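Local coordinates for protein cellulose hydrolase (PDB 4YZT) that hydrolyses internal beta-1,4-glucosidic bonds of cellulose as a tri-modular family 5 endoglucanase whose catalytic module is a TIM barrel, at residues Val477-Trp482 and Arg506-Leu511. Numbering follows the deposited sequence.
Sequences VLEEVW and RVLKYL
Val477 and Leu511 meet at the buried end of a contact with no direct hydrogen bond across it, a worked example of a loop settling on a short helix through apolar branches and shared waters. Val477 CG1 lies 3.8 Å from Leu511 CD2 and more distantly faces Val507 CG1; Phe517, from strand 515-522, touches all three side chains. Next along, Leu478 and Tyr510 cross at about a right angle, with Leu478 CD2 3.6 Å from Tyr510 CD2. One water donates to both Val477 O, at 2.8 Å, and Tyr510 O, bridging two backbone carbonyls. Within the loop, Leu478 O accepts from the backbone N of both Val481 and Trp482, which closes a tight turn. All this belongs to the C-terminal beta-rich part of the chain, where the connection between strands 462-470 and 494-497 folds against helix 505-510. Trp482 packs edge-to-face with Trp235 of the catalytic domain, its side chain about 14 Å from a bound glucose unit. Toward the partly exposed side the contact becomes more polar and water-bridged, although single methyl contacts stay close. With CG1 anti to the backbone N, Val481 sends CG2 to the hydroxyl end of the Tyr510 ring, 3.3 Å from Tyr510 OH, and CG1 over the centre of the Trp482 ring and near the edge of the Arg506 guanidinium. Tyr510 CE2 lies over one face of that guanidinium, offset toward its rim. With an alanine in place of Tyr510, a gap would probably open beside Leu478 CD2 and Val481 CG2, and that face would lose its aromatic neighbour. The extended Arg506 chain carries NH1 to a second water, in plane with both flat groups, which accepts from it at 2.8 Å and from Trp482 NE1; Arg506 NE is salt-bridged to Asp493.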
ATOM      1  N   VAL A 477     -21.600   1.160  18.119  1.00 14.63           N
ATOM      2  CA  VAL A 477     -20.909   0.430  19.176  1.00 13.51           C
ATOM      3  C   VAL A 477     -19.613   1.173  19.544  1.00 14.25           C
ATOM      4  O   VAL A 477     -19.247   1.267  20.718  1.00 16.30           O
ATOM      5  CB  VAL A 477     -20.610  -1.024  18.736  1.00 16.59           C
ATOM      6  CG1 VAL A 477     -19.514  -1.642  19.583  1.00 21.80           C
ATOM      7  CG2 VAL A 477     -21.872  -1.866  18.791  1.00 15.12           C
ATOM      8  N   LEU A 478     -18.936   1.727  18.541  1.00 14.23           N
ATOM      9  CA  LEU A 478     -17.721   2.508  18.794  1.00 14.06           C
ATOM     10  C   LEU A 478     -17.973   4.013  18.856  1.00 15.10           C
ATOM     11  O   LEU A 478     -17.091   4.804  18.498  1.00 14.52           O
ATOM     12  CB  LEU A 478     -16.672   2.229  17.722  1.00 15.09           C
ATOM     13  CG  LEU A 478     -16.104   0.812  17.589  1.00 18.50           C
ATOM     14  CD1 LEU A 478     -14.866   0.837  16.705  1.00 17.71           C
ATOM     15  CD2 LEU A 478     -15.790   0.191  18.929  1.00 17.50           C
ATOM     16  N   GLU A 479     -19.156   4.401  19.336  1.00 15.56           N
ATOM     17  CA  GLU A 479     -19.558   5.811  19.386  1.00 16.64           C
ATOM     18  C   GLU A 479     -18.536   6.685  20.135  1.00 17.35           C
ATOM     19  O   GLU A 479     -18.337   7.852  19.791  1.00 18.24           O
ATOM     20  CB  GLU A 479     -20.950   5.953  20.039  1.00 18.82           C
ATOM     21  CG  GLU A 479     -21.490   7.395  20.020  1.00 23.93           C
ATOM     22  CD  GLU A 479     -22.724   7.612  20.896  1.00 30.42           C
ATOM     23  OE1 GLU A 479     -23.370   6.618  21.304  1.00 33.26           O
ATOM     24  OE2 GLU A 479     -23.042   8.792  21.182  1.00 31.39           O
ATOM     25  N   GLU A 480     -17.880   6.119  21.147  1.00 16.46           N
ATOM     26  CA  GLU A 480     -16.911   6.870  21.942  1.00 17.52           C
ATOM     27  C   GLU A 480     -15.634   7.152  21.150  1.00 19.86           C
ATOM     28  O   GLU A 480     -14.850   8.029  21.517  1.00 23.09           O
ATOM     29  CB  GLU A 480     -16.583   6.114  23.230  1.00 18.84           C
ATOM     30  CG  GLU A 480     -17.656   6.266  24.317  1.00 22.73           C
ATOM     31  N   VAL A 481     -15.433   6.407  20.065  1.00 17.68           N
ATOM     32  CA  VAL A 481     -14.269   6.606  19.192  1.00 20.62           C
ATOM     33  C   VAL A 481     -14.665   7.375  17.925  1.00 17.91           C
ATOM     34  O   VAL A 481     -14.105   8.419  17.622  1.00 17.66           O
ATOM     35  CB  VAL A 481     -13.627   5.257  18.788  1.00 21.21           C
ATOM     36  CG1 VAL A 481     -12.413   5.482  17.918  1.00 24.01           C
ATOM     37  CG2 VAL A 481     -13.247   4.458  20.029  1.00 22.66           C
ATOM     38  N   TRP A 482     -15.636   6.828  17.195  1.00 15.73           N
ATOM     39  CA  TRP A 482     -16.185   7.451  15.991  1.00 16.37           C
ATOM     40  C   TRP A 482     -17.679   7.739  16.161  1.00 16.34           C
ATOM     41  O   TRP A 482     -18.500   6.837  16.036  1.00 18.85           O
ATOM     42  CB  TRP A 482     -15.992   6.549  14.767  1.00 15.73           C
ATOM     43  CG  TRP A 482     -14.673   5.813  14.691  1.00 14.48           C
ATOM     44  CD1 TRP A 482     -14.496   4.455  14.671  1.00 14.78           C
ATOM     45  CD2 TRP A 482     -13.363   6.390  14.612  1.00 11.76           C
ATOM     46  NE1 TRP A 482     -13.157   4.152  14.582  1.00 13.68           N
ATOM     47  CE2 TRP A 482     -12.440   5.319  14.549  1.00 11.62           C
ATOM     48  CE3 TRP A 482     -12.879   7.703  14.585  1.00 13.31           C
ATOM     49  CZ2 TRP A 482     -11.057   5.520  14.464  1.00 15.17           C
ATOM     50  CZ3 TRP A 482     -11.500   7.905  14.501  1.00 17.90           C
ATOM     51  CH2 TRP A 482     -10.608   6.817  14.441  1.00 17.60           C
ATOM     52  N   ARG A 506     -10.528  -5.469  20.780  1.00 14.08           N
ATOM     53  CA  ARG A 506     -10.781  -4.032  20.859  1.00 14.37           C
ATOM     54  C   ARG A 506     -12.271  -3.684  20.828  1.00 13.81           C
ATOM     55  O   ARG A 506     -12.748  -2.886  21.641  1.00 13.03           O
ATOM     56  CB  ARG A 506     -10.066  -3.325  19.706  1.00 14.76           C
ATOM     57  CG  ARG A 506     -10.526  -1.903  19.431  1.00 13.99           C
ATOM     58  CD  ARG A 506      -9.738  -1.316  18.261  1.00 16.59           C
ATOM     59  NE  ARG A 506     -10.352  -0.090  17.746  1.00 15.72           N
ATOM     60  CZ  ARG A 506     -10.206   1.113  18.291  1.00 15.48           C
ATOM     61  NH1 ARG A 506     -10.808   2.157  17.744  1.00 14.59           N
ATOM     62  NH2 ARG A 506      -9.459   1.276  19.377  1.00 17.39           N
ATOM     63  N   VAL A 507     -12.998  -4.283  19.887  1.00 12.53           N
ATOM     64  CA  VAL A 507     -14.419  -3.998  19.734  1.00 13.02           C
ATOM     65  C   VAL A 507     -15.213  -4.547  20.916  1.00 14.01           C
ATOM     66  O   VAL A 507     -16.116  -3.885  21.437  1.00 16.67           O
ATOM     67  CB  VAL A 507     -14.978  -4.596  18.424  1.00 12.70           C
ATOM     68  CG1 VAL A 507     -16.504  -4.567  18.412  1.00 13.30           C
ATOM     69  CG2 VAL A 507     -14.395  -3.866  17.221  1.00 13.86           C
ATOM     70  N   LEU A 508     -14.866  -5.759  21.328  1.00 12.40           N
ATOM     71  CA  LEU A 508     -15.559  -6.428  22.421  1.00 12.87           C
ATOM     72  C   LEU A 508     -15.496  -5.586  23.698  1.00 16.76           C
ATOM     73  O   LEU A 508     -16.468  -5.509  24.462  1.00 16.54           O
ATOM     74  CB  LEU A 508     -14.954  -7.811  22.662  1.00 12.51           C
ATOM     75  CG  LEU A 508     -14.920  -8.749  21.456  1.00 11.22           C
ATOM     76  CD1 LEU A 508     -14.410 -10.116  21.865  1.00 11.69           C
ATOM     77  CD2 LEU A 508     -16.291  -8.848  20.750  1.00 11.02           C
ATOM     78  N   LYS A 509     -14.347  -4.949  23.909  1.00 14.87           N
ATOM     79  CA  LYS A 509     -14.119  -4.151  25.115  1.00 16.86           C
ATOM     80  C   LYS A 509     -14.967  -2.871  25.146  1.00 18.27           C
ATOM     81  O   LYS A 509     -15.167  -2.288  26.211  1.00 19.99           O
ATOM     82  CB  LYS A 509     -12.628  -3.807  25.241  1.00 17.44           C
ATOM     83  CG  LYS A 509     -11.766  -4.963  25.741  1.00 18.26           C
ATOM     84  CD  LYS A 509     -10.279  -4.622  25.650  1.00 22.86           C
ATOM     85  N   TYR A 510     -15.469  -2.437  23.994  1.00 16.82           N
ATOM     86  CA  TYR A 510     -16.323  -1.254  23.964  1.00 17.85           C
ATOM     87  C   TYR A 510     -17.795  -1.585  24.211  1.00 19.31           C
ATOM     88  O   TYR A 510     -18.602  -0.679  24.448  1.00 18.74           O
ATOM     89  CB  TYR A 510     -16.181  -0.508  22.627  1.00 17.72           C
ATOM     90  CG  TYR A 510     -14.979   0.408  22.586  1.00 20.23           C
ATOM     91  CD1 TYR A 510     -14.997   1.628  23.254  1.00 24.86           C
ATOM     92  CD2 TYR A 510     -13.826   0.062  21.886  1.00 20.41           C
ATOM     93  CE1 TYR A 510     -13.900   2.473  23.238  1.00 25.38           C
ATOM     94  CE2 TYR A 510     -12.722   0.909  21.860  1.00 23.45           C
ATOM     95  CZ  TYR A 510     -12.769   2.110  22.544  1.00 26.66           C
ATOM     96  OH  TYR A 510     -11.691   2.971  22.538  1.00 31.59           O
ATOM     97  N   LEU A 511     -18.148  -2.867  24.167  1.00 18.30           N
ATOM     98  CA  LEU A 511     -19.545  -3.285  24.325  1.00 18.96           C
ATOM     99  C   LEU A 511     -20.096  -3.003  25.733  1.00 22.96           C
ATOM    100  O   LEU A 511     -19.474  -3.351  26.740  1.00 25.54           O
ATOM    101  CB  LEU A 511     -19.683  -4.778  23.997  1.00 19.21           C
ATOM    102  CG  LEU A 511     -19.391  -5.169  22.542  1.00 21.99           C
ATOM    103  CD1 LEU A 511     -19.268  -6.668  22.400  1.00 21.24           C
ATOM    104  CD2 LEU A 511     -20.485  -4.638  21.636  1.00 25.66           C
TER
HETATM  105  O   HOH W   1     -20.694   0.156  22.893  1.00 21.48           O
HETATM  106  O   HOH W   2     -11.844   1.623  15.158  1.00 12.64           O